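Long-range contacts in RsfP (PDB 4GLJ), which probably cleaves methylthioadenosine by phosphorolysis, as a trimeric member of the phosphorylase superfamily, and also binds the dye rhodamine B: residues A135-A140 and L206-S211; T127-G132 and T290-L295; D115-M120 and A169-I174; E39-E44 and N81-K86; A13-I18 and V90-S95. All blocks are in the same frame, centred on the assembly; numbering follows the deposited sequence.

Contact 1 of 5, residues A135-A140 and L206-S211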
# COMPACT_ATOMS: atom_id res chain seq x y z
N ALA A 135 1.29 -9.14 18.84
CA ALA A 135 1.25 -10.56 18.44
C ALA A 135 1.64 -10.62 16.98
O ALA A 135 1.27 -9.73 16.16
CB ALA A 135 -0.17 -11.15 18.60
N HIS A 136 2.33 -11.69 16.62
CA HIS A 136 2.76 -11.86 15.21
C HIS A 136 2.38 -13.25 14.71
O HIS A 136 3.18 -14.14 14.78
CB HIS A 136 4.27 -11.66 15.16
CG HIS A 136 4.71 -10.25 15.43
ND1 HIS A 136 4.58 -9.24 14.49
CD2 HIS A 136 5.22 -9.66 16.57
CE1 HIS A 136 5.02 -8.09 15.03
NE2 HIS A 136 5.44 -8.35 16.29
N VAL A 137 1.17 -13.48 14.25
CA VAL A 137 0.80 -14.86 13.79
C VAL A 137 1.50 -15.16 12.45
O VAL A 137 1.80 -14.25 11.67
CB VAL A 137 -0.72 -15.06 13.68
CG1 VAL A 137 -1.36 -14.85 15.04
CG2 VAL A 137 -1.35 -14.09 12.67
N SER A 138 1.82 -16.39 12.19
CA SER A 138 2.34 -16.78 10.87
C SER A 138 1.19 -16.93 9.87
O SER A 138 0.19 -17.55 10.16
CB SER A 138 3.06 -18.10 11.02
OG SER A 138 3.04 -18.80 9.80
N MET A 139 1.32 -16.36 8.69
CA MET A 139 0.34 -16.54 7.63
C MET A 139 0.99 -17.36 6.52
O MET A 139 0.49 -17.32 5.40
CB MET A 139 -0.05 -15.18 7.07
CG MET A 139 -0.87 -14.35 8.06
SD MET A 139 -2.40 -15.13 8.54
CE MET A 139 -3.41 -15.29 7.02
N ALA A 140 2.03 -18.14 6.84
CA ALA A 140 2.79 -18.91 5.81
C ALA A 140 1.81 -19.72 4.95
O ALA A 140 1.89 -19.73 3.67
CB ALA A 140 3.84 -19.84 6.44
N LEU A 206 -7.21 -11.82 10.01
CA LEU A 206 -8.02 -11.65 11.21
C LEU A 206 -8.55 -13.01 11.73
O LEU A 206 -8.54 -13.27 12.93
CB LEU A 206 -9.18 -10.66 10.93
CG LEU A 206 -8.60 -9.23 10.63
CD1 LEU A 206 -9.67 -8.31 10.01
CD2 LEU A 206 -8.00 -8.57 11.89
N ALA A 207 -8.99 -13.86 10.81
CA ALA A 207 -9.48 -15.21 11.17
C ALA A 207 -8.31 -15.96 11.82
O ALA A 207 -8.50 -16.66 12.85
CB ALA A 207 -9.97 -15.95 9.89
N ARG A 208 -7.10 -15.83 11.27
CA ARG A 208 -5.94 -16.52 11.86
C ARG A 208 -5.66 -16.00 13.28
O ARG A 208 -5.42 -16.78 14.21
CB ARG A 208 -4.71 -16.35 10.96
CG ARG A 208 -3.48 -17.14 11.39
CD ARG A 208 -3.64 -18.68 11.55
NE ARG A 208 -4.23 -19.26 10.32
CZ ARG A 208 -3.49 -19.70 9.30
NH1 ARG A 208 -2.14 -19.66 9.37
NH2 ARG A 208 -4.07 -20.28 8.24
N GLU A 209 -5.69 -14.67 13.45
CA GLU A 209 -5.46 -14.09 14.78
C GLU A 209 -6.53 -14.50 15.77
O GLU A 209 -6.28 -14.51 17.00
CB GLU A 209 -5.46 -12.55 14.73
CG GLU A 209 -4.22 -12.01 14.02
CD GLU A 209 -4.15 -10.50 14.05
OE1 GLU A 209 -5.20 -9.87 14.37
OE2 GLU A 209 -3.03 -9.95 13.74
N ALA A 210 -7.73 -14.76 15.24
CA ALA A 210 -8.84 -15.20 16.07
C ALA A 210 -8.84 -16.71 16.28
O ALA A 210 -9.82 -17.25 16.81
CB ALA A 210 -10.16 -14.78 15.48
N SER A 211 -7.76 -17.37 15.87
CA SER A 211 -7.62 -18.85 15.98
C SER A 211 -8.78 -19.62 15.29
O SER A 211 -9.22 -20.65 15.79
CB SER A 211 -7.49 -19.24 17.47
OG SER A 211 -6.31 -18.64 18.04
O HOH W 1 -0.47 -10.89 14.27
O HOH W 2 0.66 -20.42 8.46
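Val137 sets its CG2 methyl against two consecutive side chains of helix 200-209, 3.9 Å from Arg208 CG and 3.8 Å from Glu209 CG. With CG1 anti to the carbonyl carbon (chi1 -61°), CG2 is left between N and C and faces the helix, where the valine meets the Glu209 chain at about a right angle. Beside it, Met139 slides past Arg208 in the opposite direction, SD 3.6 Å from Arg208 CB. Bends at chi2 and chi3 bring Arg208 NH1 to Ser138 O, a weak, kinked bond of 3.2 Å (124°). Its firmer hold is NH2 on Asp141 O. A water joins Glu209 OE2, which it reaches at 2.8 Å, to Ala135 O and Val137 N; OE2 also bonds to Thr127 OG1, and OE1 to Phe128 N. With an alanine at Val137, the methylene groups of Arg208 and Glu209 would probably lose their shared apolar cover and face a gap. Gln178 of a neighbouring subunit packs on Val137 and Met139, and His136 touches rhodamine B. The loop 135-140 thus lies across the C-terminal end of helix 200-209, whose Schellman motif closes at Ser211, while helix 78-87 packs on Leu206 and Ala210.

Contact 2 of 5, residues T127-G132 and T290-L295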
# COMPACT_ATOMS: atom_id res chain seq x y z
N THR A 127 -5.21 -6.15 11.52
CA THR A 127 -4.88 -6.87 12.76
C THR A 127 -5.78 -6.37 13.86
O THR A 127 -6.32 -5.24 13.84
CB THR A 127 -3.39 -6.65 13.16
OG1 THR A 127 -3.08 -7.37 14.36
CG2 THR A 127 -3.09 -5.17 13.42
N PHE A 128 -5.94 -7.21 14.87
CA PHE A 128 -6.64 -6.83 16.06
C PHE A 128 -5.64 -6.29 17.04
O PHE A 128 -6.03 -5.77 18.07
CB PHE A 128 -7.22 -8.06 16.75
CG PHE A 128 -8.39 -8.64 16.04
CD1 PHE A 128 -9.65 -8.00 16.07
CD2 PHE A 128 -8.30 -9.90 15.44
CE1 PHE A 128 -10.76 -8.57 15.45
CE2 PHE A 128 -9.42 -10.45 14.83
CZ PHE A 128 -10.66 -9.83 14.85
N PHE A 129 -4.34 -6.41 16.71
CA PHE A 129 -3.30 -6.03 17.66
C PHE A 129 -2.81 -4.60 17.54
O PHE A 129 -3.21 -3.89 16.63
CB PHE A 129 -2.18 -7.10 17.60
CG PHE A 129 -2.69 -8.43 18.15
CD1 PHE A 129 -3.27 -9.41 17.30
CD2 PHE A 129 -2.76 -8.64 19.53
CE1 PHE A 129 -3.80 -10.59 17.84
CE2 PHE A 129 -3.28 -9.81 20.07
CZ PHE A 129 -3.87 -10.77 19.22
N GLY A 130 -1.94 -4.17 18.44
CA GLY A 130 -1.58 -2.77 18.50
C GLY A 130 -2.29 -2.20 19.71
O GLY A 130 -3.06 -2.92 20.41
N ASP A 131 -1.98 -0.92 20.02
CA ASP A 131 -2.61 -0.21 21.13
C ASP A 131 -2.68 -1.01 22.41
O ASP A 131 -3.78 -1.07 23.03
CB ASP A 131 -4.01 0.31 20.72
CG ASP A 131 -4.59 1.29 21.74
OD1 ASP A 131 -3.83 1.95 22.50
OD2 ASP A 131 -5.84 1.43 21.77
N GLY A 132 -1.56 -1.59 22.86
CA GLY A 132 -1.60 -2.34 24.13
C GLY A 132 -1.25 -3.84 24.10
O GLY A 132 -0.97 -4.41 25.14
N THR A 290 -10.16 -6.17 27.47
CA THR A 290 -11.60 -6.13 27.26
C THR A 290 -11.82 -6.14 25.76
O THR A 290 -12.65 -6.89 25.26
CB THR A 290 -12.25 -4.88 27.89
OG1 THR A 290 -11.92 -4.80 29.28
CG2 THR A 290 -13.77 -4.90 27.69
N ARG A 291 -11.05 -5.32 25.03
CA ARG A 291 -11.20 -5.25 23.58
C ARG A 291 -10.83 -6.60 22.93
O ARG A 291 -11.36 -6.99 21.89
CB ARG A 291 -10.26 -4.15 23.05
CG ARG A 291 -10.51 -3.71 21.62
CD ARG A 291 -9.62 -2.55 21.13
NE ARG A 291 -8.19 -2.83 21.33
CZ ARG A 291 -7.45 -2.26 22.27
NH1 ARG A 291 -7.92 -1.33 23.12
NH2 ARG A 291 -6.19 -2.61 22.36
N LEU A 292 -9.85 -7.30 23.49
CA LEU A 292 -9.41 -8.54 22.86
C LEU A 292 -10.01 -9.80 23.44
O LEU A 292 -9.58 -10.93 23.08
CB LEU A 292 -7.88 -8.66 22.97
CG LEU A 292 -7.06 -7.51 22.31
CD1 LEU A 292 -5.57 -7.80 22.58
CD2 LEU A 292 -7.40 -7.44 20.81
N ALA A 293 -10.98 -9.61 24.35
CA ALA A 293 -11.43 -10.73 25.21
C ALA A 293 -11.71 -12.04 24.46
O ALA A 293 -11.16 -13.11 24.80
CB ALA A 293 -12.65 -10.28 26.02
N ALA A 294 -12.56 -11.99 23.43
CA ALA A 294 -12.94 -13.23 22.68
C ALA A 294 -11.77 -13.96 21.98
O ALA A 294 -11.88 -15.15 21.66
CB ALA A 294 -14.01 -12.93 21.66
N LEU A 295 -10.64 -13.28 21.77
CA LEU A 295 -9.51 -13.86 21.03
C LEU A 295 -8.51 -14.50 21.97
O LEU A 295 -7.66 -15.28 21.55
CB LEU A 295 -8.75 -12.76 20.27
CG LEU A 295 -9.60 -11.78 19.49
CD1 LEU A 295 -8.72 -10.65 18.91
CD2 LEU A 295 -10.40 -12.49 18.39
O HOH W 3 -5.26 -4.59 20.44
O HOH W 4 -8.02 -4.40 18.91
O HOH W 5 -6.28 -0.15 24.85
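The Phe128 ring carries Leu295 CD1 over one face, toward the rim: the methyl lies 3.8 Å from the ring centroid in a CH-pi contact, and the two side chains cross at about a right angle. Leu292 spreads its two methyls between the aromatics, CD1 standing obliquely 3.9 Å from Phe129 CE2 and CD2 packing on Phe128 O and CB. The third flat group, the Arg291 guanidinium, has three waters in its plane at the edge and the Asp131 carboxylate over one face. The two charged planes are 11° apart, and Asp131 OD2 stays 3.7 Å from Arg291 NH1, a long salt bridge in which no N-H points at the oxygen. The direct bond runs from Arg291 NH2 to Asp131 O, 2.9 Å long but bent, the donor sitting above the carbonyl plane. Water links the rest: one molecule accepts from Arg291 NH2 and donates to both Phe128 O and Gly130 O, and a second, held by Arg291 NE, donates to Phe128 O at 2.6 Å. A bend at chi3 (52°) brings the arginine head over to the loop. A leucine in place of Arg291 is likely to leave Asp131 O without this donor, its carboxylate without the facing charge, and the waters without the N-H groups they accept from. Asp131 N is bonded to Glu75 of a neighbouring subunit, which brings the loop to the trimer interface. Loop 127-132 opens with an ST turn, Thr127 OG1 accepting from Phe129 N, and the C-terminal tail covers it with the short 3-10 turn that follows helix 286-291.

Contact 3 of 5, residues D115-M120 and A169-I174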
# COMPACT_ATOMS: atom_id res chain seq x y z
N ASP A 115 -4.63 -22.00 -2.30
CA ASP A 115 -3.92 -22.38 -1.12
C ASP A 115 -3.03 -21.20 -0.69
O ASP A 115 -2.47 -21.23 0.41
CB ASP A 115 -3.10 -23.67 -1.36
CG ASP A 115 -2.00 -23.49 -2.42
OD1 ASP A 115 -2.12 -22.67 -3.35
OD2 ASP A 115 -0.99 -24.18 -2.32
N GLN A 116 -2.90 -20.14 -1.54
CA GLN A 116 -2.00 -19.06 -1.14
C GLN A 116 -2.71 -17.77 -1.40
O GLN A 116 -3.71 -17.72 -2.15
CB GLN A 116 -0.66 -19.14 -1.92
CG GLN A 116 0.36 -20.14 -1.31
CD GLN A 116 0.74 -19.72 0.14
OE1 GLN A 116 0.78 -18.54 0.42
NE2 GLN A 116 0.93 -20.68 1.05
N MET A 117 -2.14 -16.68 -0.89
CA MET A 117 -2.77 -15.35 -1.01
C MET A 117 -1.67 -14.34 -1.01
O MET A 117 -0.57 -14.58 -0.42
CB MET A 117 -3.61 -15.06 0.22
CG MET A 117 -4.84 -15.90 0.32
SD MET A 117 -5.68 -15.50 1.84
CE MET A 117 -6.84 -14.26 1.30
N ILE A 118 -1.90 -13.21 -1.68
CA ILE A 118 -0.93 -12.10 -1.59
C ILE A 118 -1.78 -10.87 -1.24
O ILE A 118 -2.76 -10.61 -1.92
CB ILE A 118 -0.23 -11.89 -2.95
CG1 ILE A 118 0.66 -13.15 -3.32
CG2 ILE A 118 0.49 -10.53 -2.85
CD1 ILE A 118 1.38 -13.14 -4.65
N ASP A 119 -1.44 -10.16 -0.15
CA ASP A 119 -2.22 -9.04 0.30
C ASP A 119 -1.71 -7.75 -0.31
O ASP A 119 -0.70 -7.21 0.13
CB ASP A 119 -2.19 -8.93 1.81
CG ASP A 119 -3.14 -7.86 2.34
OD1 ASP A 119 -3.86 -7.22 1.54
OD2 ASP A 119 -3.18 -7.69 3.58
N MET A 120 -2.37 -7.29 -1.37
CA MET A 120 -2.07 -5.97 -1.97
C MET A 120 -2.97 -4.83 -1.48
O MET A 120 -2.88 -3.73 -2.01
CB MET A 120 -2.24 -6.04 -3.50
CG MET A 120 -1.25 -7.04 -4.11
SD MET A 120 0.49 -6.74 -3.73
CE MET A 120 0.77 -5.08 -4.28
N ALA A 169 -4.08 -22.72 -5.96
CA ALA A 169 -3.96 -21.43 -6.67
C ALA A 169 -3.61 -20.29 -5.69
O ALA A 169 -3.78 -20.43 -4.44
CB ALA A 169 -5.31 -21.12 -7.34
N THR A 170 -3.07 -19.21 -6.24
CA THR A 170 -2.76 -18.01 -5.45
C THR A 170 -3.76 -16.89 -5.72
O THR A 170 -3.95 -16.53 -6.89
CB THR A 170 -1.34 -17.51 -5.75
OG1 THR A 170 -0.45 -18.51 -5.29
CG2 THR A 170 -1.08 -16.21 -4.99
N TYR A 171 -4.41 -16.37 -4.65
CA TYR A 171 -5.42 -15.29 -4.70
C TYR A 171 -4.69 -13.99 -4.41
O TYR A 171 -4.10 -13.84 -3.35
CB TYR A 171 -6.47 -15.53 -3.60
CG TYR A 171 -7.61 -14.51 -3.38
CD1 TYR A 171 -7.38 -13.20 -2.84
CD2 TYR A 171 -8.95 -14.89 -3.59
CE1 TYR A 171 -8.46 -12.30 -2.58
CE2 TYR A 171 -10.01 -13.99 -3.29
CZ TYR A 171 -9.76 -12.70 -2.80
OH TYR A 171 -10.89 -11.90 -2.51
N VAL A 172 -4.76 -13.02 -5.34
CA VAL A 172 -4.17 -11.72 -5.00
C VAL A 172 -5.36 -10.83 -4.62
O VAL A 172 -6.32 -10.74 -5.36
CB VAL A 172 -3.30 -11.12 -6.15
CG1 VAL A 172 -4.12 -10.98 -7.41
CG2 VAL A 172 -2.84 -9.70 -5.74
N CYS A 173 -5.24 -10.12 -3.48
CA CYS A 173 -6.31 -9.29 -2.99
C CYS A 173 -5.90 -7.85 -3.21
O CYS A 173 -4.91 -7.44 -2.66
CB CYS A 173 -6.50 -9.48 -1.50
SG CYS A 173 -8.15 -8.84 -0.97
N ILE A 174 -6.75 -7.09 -3.90
CA ILE A 174 -6.44 -5.68 -4.16
C ILE A 174 -7.44 -4.84 -3.41
O ILE A 174 -8.50 -5.33 -2.91
CB ILE A 174 -6.46 -5.37 -5.69
CG1 ILE A 174 -7.89 -5.56 -6.28
CG2 ILE A 174 -5.36 -6.18 -6.45
CD1 ILE A 174 -8.06 -4.88 -7.66
O HOH W 6 -0.47 -21.37 -5.02
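Ala169 O is gripped by two successive amides of the other strand, Asp115 N at 2.8 Å and Gln116 N at 3.0 Å. The paired grip falls where the chain turns a corner at Asp115, and from there strands 111-119 and 169-173 run parallel as part of the mixed central sheet of the phosphorylase fold. The hydrogen bonds follow the regular parallel pattern: Gln116 and Ile118 each bond both ways with residues flanking their partners, Tyr171 N giving to Gln116 O in a nearly straight bond (172°) although it stands above the carbonyl plane. Cys173 N approaches Ile118 O almost head-on, and Met120 N closes the series on Cys173 O. A weaker CA-H...O contact, Met117 CA to Tyr171 O at 3.1 Å, lies among them. At the corner, a water donates to Asp115 OD1 at 2.7 Å and also bonds to Thr170 OG1, tying the two side chains together where the strands begin to pair.

Met117, Tyr171, Asp119 and Cys173 occupy the face toward helix 200-209, where Asp119 is bonded to Thr121 OG1 and forms a salt bridge with Lys205, and the backbone N atoms of Thr199 and Asn200 bond to Tyr171 OH. A phosphate ion lies about 4 Å from the Tyr171 side chain, and Ile174 touches rhodamine B. Gln116, Thr170, Ile118 and Val172 line the opposite face, on which Ala183 of a neighbouring subunit packs. In Thr170, chi1 of -66° sets OG1 beside the backbone N and leaves CG2 opposite it, lying across Ile118, 3.9 Å from both CG1 and CD1.

Contact 4 of 5, residues E39-E44 and N81-K86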
# COMPACT_ATOMS: atom_id res chain seq x y z
N GLU A 39 -22.95 -7.10 19.14
CA GLU A 39 -22.13 -5.91 19.33
C GLU A 39 -20.67 -6.36 19.45
O GLU A 39 -20.40 -7.47 19.94
CB GLU A 39 -22.53 -5.16 20.58
CG GLU A 39 -24.03 -4.81 20.69
CD GLU A 39 -24.42 -3.54 19.92
OE1 GLU A 39 -23.94 -3.34 18.77
OE2 GLU A 39 -25.23 -2.73 20.48
N THR A 40 -19.73 -5.62 18.86
CA THR A 40 -18.35 -5.97 19.08
C THR A 40 -17.58 -4.71 19.47
O THR A 40 -18.07 -3.56 19.28
CB THR A 40 -17.64 -6.64 17.88
OG1 THR A 40 -17.16 -5.62 16.99
CG2 THR A 40 -18.52 -7.72 17.11
N PRO A 41 -16.36 -4.90 20.02
CA PRO A 41 -15.52 -3.73 20.28
C PRO A 41 -15.10 -2.99 18.99
O PRO A 41 -14.57 -1.87 19.10
CB PRO A 41 -14.30 -4.33 21.00
CG PRO A 41 -14.80 -5.61 21.60
CD PRO A 41 -15.74 -6.14 20.54
N TYR A 42 -15.39 -3.55 17.82
CA TYR A 42 -15.03 -2.95 16.51
C TYR A 42 -16.26 -2.44 15.78
O TYR A 42 -16.20 -2.19 14.60
CB TYR A 42 -14.27 -3.98 15.63
CG TYR A 42 -13.11 -4.45 16.42
CD1 TYR A 42 -13.16 -5.66 17.09
CD2 TYR A 42 -11.97 -3.67 16.55
CE1 TYR A 42 -12.11 -6.07 17.89
CE2 TYR A 42 -10.92 -4.09 17.36
CZ TYR A 42 -11.04 -5.32 18.03
OH TYR A 42 -10.03 -5.80 18.82
N GLY A 43 -17.35 -2.29 16.50
CA GLY A 43 -18.59 -1.82 15.94
C GLY A 43 -19.38 -2.98 15.38
O GLY A 43 -19.15 -4.14 15.77
N GLU A 44 -20.30 -2.67 14.47
CA GLU A 44 -21.24 -3.66 14.00
C GLU A 44 -20.69 -4.47 12.84
O GLU A 44 -20.00 -3.93 11.96
CB GLU A 44 -22.54 -2.98 13.56
CG GLU A 44 -23.12 -2.09 14.64
CD GLU A 44 -24.59 -1.73 14.37
OE1 GLU A 44 -24.82 -1.03 13.35
OE2 GLU A 44 -25.48 -2.16 15.17
N ASN A 81 -16.73 -8.39 11.91
CA ASN A 81 -17.29 -9.64 11.37
C ASN A 81 -16.60 -10.87 11.98
O ASN A 81 -17.26 -11.81 12.40
CB ASN A 81 -17.10 -9.68 9.85
CG ASN A 81 -18.01 -8.69 9.11
OD1 ASN A 81 -18.97 -8.16 9.72
ND2 ASN A 81 -17.77 -8.48 7.79
N ILE A 82 -15.27 -10.82 12.05
CA ILE A 82 -14.50 -11.99 12.52
C ILE A 82 -14.69 -12.03 14.00
O ILE A 82 -14.88 -13.10 14.54
CB ILE A 82 -12.98 -11.83 12.09
CG1 ILE A 82 -12.82 -12.03 10.57
CG2 ILE A 82 -12.11 -12.84 12.83
CD1 ILE A 82 -13.38 -13.33 9.99
N TYR A 83 -14.69 -10.87 14.69
CA TYR A 83 -14.85 -10.89 16.13
C TYR A 83 -16.24 -11.49 16.49
O TYR A 83 -16.40 -12.34 17.41
CB TYR A 83 -14.76 -9.49 16.74
CG TYR A 83 -14.60 -9.49 18.27
CD1 TYR A 83 -13.33 -9.45 18.86
CD2 TYR A 83 -15.71 -9.54 19.14
CE1 TYR A 83 -13.17 -9.46 20.26
CE2 TYR A 83 -15.56 -9.55 20.54
CZ TYR A 83 -14.28 -9.51 21.08
OH TYR A 83 -14.10 -9.56 22.45
N ALA A 84 -17.27 -11.04 15.79
CA ALA A 84 -18.64 -11.55 16.03
C ALA A 84 -18.72 -13.10 15.86
O ALA A 84 -19.34 -13.78 16.66
CB ALA A 84 -19.61 -10.83 15.10
N LEU A 85 -18.04 -13.64 14.86
CA LEU A 85 -18.13 -15.07 14.56
C LEU A 85 -17.35 -15.79 15.66
O LEU A 85 -17.80 -16.82 16.16
CB LEU A 85 -17.55 -15.40 13.18
CG LEU A 85 -18.36 -14.87 11.99
CD1 LEU A 85 -17.67 -15.18 10.67
CD2 LEU A 85 -19.80 -15.45 11.98
N LYS A 86 -16.19 -15.24 16.05
CA LYS A 86 -15.54 -15.73 17.28
C LYS A 86 -16.44 -15.81 18.51
O LYS A 86 -16.41 -16.83 19.21
CB LYS A 86 -14.27 -14.91 17.60
CG LYS A 86 -13.48 -15.58 18.72
CD LYS A 86 -12.89 -16.91 18.17
CE LYS A 86 -12.02 -17.51 19.31
NZ LYS A 86 -11.26 -18.73 18.85
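Pro41 presses its CD onto one face of the Tyr83 ring, and this is the tightest part of the contact: CD comes within 3.4 Å of CE2, and it makes a CH-pi contact 3.7 Å from the ring centroid. The proline and the tyrosine cross at about a right angle. Thr40 CB stands obliquely beside the same ring, 3.7 Å from Tyr83 CD2, while Tyr42 brings its CE1 edge up to Tyr83 CD1. These two rings form an offset edge-to-face pair, with centroids 5.8 Å apart and planes at 61°. Chi1 of -166° carries the Tyr83 ring away from its own backbone N and toward the loop; its OH bonds to Ala294 N of the C-terminal tail.

Residues Thr40 to Gly43 form a type I beta turn, which places Thr40, Pro41 and Tyr42 round the one ring. Thr40 OG1 belongs to an ST turn, accepting from Tyr42 N at 2.8 Å, and it also donates to Gly43 O on a lone pair in the carbonyl plane. With its hydroxyl engaged inside the turn, the threonine is left to offer CG2 to the helix.

Thr40 CG2 makes a looser contact, 3.9 Å from Ala84 CB, and nothing polar passes between the two segments. Pro41 is exposed to solvent despite its close seat on the ring, and Glu39 and Glu44, on the ends of the loop, direct their CB atoms away from the helix. Tyr42 is only partly exposed, because its ring also meets that of Phe128 and packs on Arg291.

Contact 5 of 5, residues A13-I18 and V90-S95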
# COMPACT_ATOMS: atom_id res chain seq x y z
N ALA A 13 -24.75 -20.50 19.24
CA ALA A 13 -23.41 -21.02 19.11
C ALA A 13 -23.39 -21.68 17.73
O ALA A 13 -24.43 -22.14 17.25
CB ALA A 13 -23.10 -22.02 20.24
N ALA A 14 -22.25 -21.66 17.06
CA ALA A 14 -22.10 -22.34 15.81
C ALA A 14 -20.64 -22.67 15.70
O ALA A 14 -19.79 -21.93 16.15
CB ALA A 14 -22.54 -21.52 14.64
N ASP A 15 -20.36 -23.82 15.15
CA ASP A 15 -18.98 -24.25 15.05
C ASP A 15 -18.45 -23.80 13.69
O ASP A 15 -17.23 -23.79 13.47
CB ASP A 15 -19.04 -25.77 15.10
CG ASP A 15 -17.70 -26.42 15.15
OD1 ASP A 15 -16.91 -26.07 16.05
OD2 ASP A 15 -17.47 -27.35 14.32
N ILE A 16 -19.36 -23.53 12.77
CA ILE A 16 -19.05 -23.37 11.35
C ILE A 16 -19.75 -22.11 10.85
O ILE A 16 -20.93 -21.90 11.21
CB ILE A 16 -19.63 -24.53 10.51
CG1 ILE A 16 -19.05 -25.87 10.99
CG2 ILE A 16 -19.29 -24.30 8.99
CD1 ILE A 16 -19.83 -27.09 10.46
N ALA A 17 -19.04 -21.27 10.07
CA ALA A 17 -19.60 -20.06 9.49
C ALA A 17 -19.32 -19.97 8.03
O ALA A 17 -18.26 -20.39 7.54
CB ALA A 17 -19.09 -18.83 10.23
N ILE A 18 -20.29 -19.44 7.30
CA ILE A 18 -20.10 -19.17 5.91
C ILE A 18 -20.14 -17.63 5.76
O ILE A 18 -21.11 -16.97 6.23
CB ILE A 18 -21.24 -19.76 5.08
CG1 ILE A 18 -21.42 -21.28 5.37
CG2 ILE A 18 -21.10 -19.45 3.58
CD1 ILE A 18 -20.16 -22.08 5.04
N VAL A 90 -17.29 -20.05 16.56
CA VAL A 90 -16.98 -20.60 15.25
C VAL A 90 -15.52 -21.03 15.24
O VAL A 90 -14.63 -20.30 15.70
CB VAL A 90 -17.23 -19.52 14.15
CG1 VAL A 90 -16.68 -19.92 12.78
CG2 VAL A 90 -18.74 -19.22 14.10
N ARG A 91 -15.29 -22.23 14.75
CA ARG A 91 -13.98 -22.83 14.68
C ARG A 91 -13.58 -22.96 13.21
O ARG A 91 -12.40 -23.12 12.91
CB ARG A 91 -14.04 -24.22 15.34
CG ARG A 91 -14.36 -24.12 16.84
CD ARG A 91 -14.69 -25.47 17.44
NE ARG A 91 -13.63 -26.41 17.16
CZ ARG A 91 -13.78 -27.60 16.61
NH1 ARG A 91 -14.97 -28.07 16.30
NH2 ARG A 91 -12.71 -28.30 16.38
N TYR A 92 -14.58 -22.92 12.33
CA TYR A 92 -14.31 -23.08 10.88
C TYR A 92 -15.06 -22.04 10.10
O TYR A 92 -16.23 -21.87 10.30
CB TYR A 92 -14.73 -24.44 10.32
CG TYR A 92 -14.11 -25.65 11.07
CD1 TYR A 92 -12.80 -26.09 10.79
CD2 TYR A 92 -14.82 -26.26 12.11
CE1 TYR A 92 -12.24 -27.18 11.48
CE2 TYR A 92 -14.28 -27.35 12.83
CZ TYR A 92 -13.01 -27.80 12.49
OH TYR A 92 -12.49 -28.87 13.18
N ILE A 93 -14.35 -21.33 9.20
CA ILE A 93 -15.01 -20.39 8.23
C ILE A 93 -14.73 -20.83 6.80
O ILE A 93 -13.59 -21.12 6.45
CB ILE A 93 -14.46 -18.93 8.38
CG1 ILE A 93 -14.91 -18.41 9.75
CG2 ILE A 93 -15.00 -18.02 7.27
CD1 ILE A 93 -14.27 -17.05 10.12
N VAL A 94 -15.79 -20.85 5.99
CA VAL A 94 -15.66 -20.92 4.56
C VAL A 94 -16.08 -19.56 4.01
O VAL A 94 -17.20 -19.13 4.12
CB VAL A 94 -16.51 -22.03 3.90
CG1 VAL A 94 -16.29 -22.03 2.36
CG2 VAL A 94 -16.08 -23.39 4.46
N SER A 95 -15.16 -18.92 3.31
CA SER A 95 -15.41 -17.62 2.67
C SER A 95 -15.76 -17.97 1.21
O SER A 95 -15.06 -18.73 0.53
CB SER A 95 -14.08 -16.84 2.62
OG SER A 95 -14.13 -15.95 1.48
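Asp15 O is the busiest acceptor between the two segments, receiving Arg91 N at 2.8 Å and Tyr92 N at 3.0 Å. The Tyr92 donor lies in the carbonyl plane, whereas that of Arg91 stands 45° out of it, and together they fix the start of the parallel pairing. Further along, Ala17 answers both ways: its N gives to Tyr92 O at 2.9 Å, and its O takes Val94 N, each nearly in line with the acceptor carbonyl. CA-H...O contacts fill in between, among them Ile93 CA to Ala17 O at 3.3 Å.

OD1 of Asp15 is satisfied by Arg91. Asp15 OD1 uses its syn lone pair to accept from Arg91 NH1 at 2.8 Å, a salt bridge in which the oxygen lies somewhat out of the guanidinium plane. Arg91 was modelled in two conformers, so this holds for one of them. The aspartate side chain extends opposite its own N (chi1 -174°), which takes its carboxylate across to the other segment, where OD2 also lies at the edge of the Tyr92 ring, close to its plane. The phenol itself is bonded through OH to Pro265 O.

The apolar side chains meet on both faces of the sheet. Ala17 CB touches Val90 CG1 at 3.7 Å on one, and Ile18 CD1 rests 3.8 Å from Val94 CB on the other. Strand 16-20 is flanked by strand 57-63 and strand 92-101 by strand 213-221, while helix 237-263 packs over Ile16, Ile18 and Tyr92.

In the fold
Contacts 3 and 5 are strand pairings in the same sheet, on opposite sides of the chain's centre, and rely chiefly on backbone bonds, contact 5 adding a salt bridge; the other three join loops to helices or helix ends and depend on side chains. Contacts 1 and 2 share the loop that follows strand 111-119: Glu209 of contact 1 bonds to Thr127 and Phe128 of contact 2. Contacts 1, 2 and 3 touch the second subunit. Contact 4 is the most open, yet it abuts contact 2 through Tyr83 and Ala294, and is nested in the loop closed by contact 5, where Leu85 packs on Ala17. Waters bridge contacts 1, 2 and 3; an edge-to-face tyrosine pair marks contact 4.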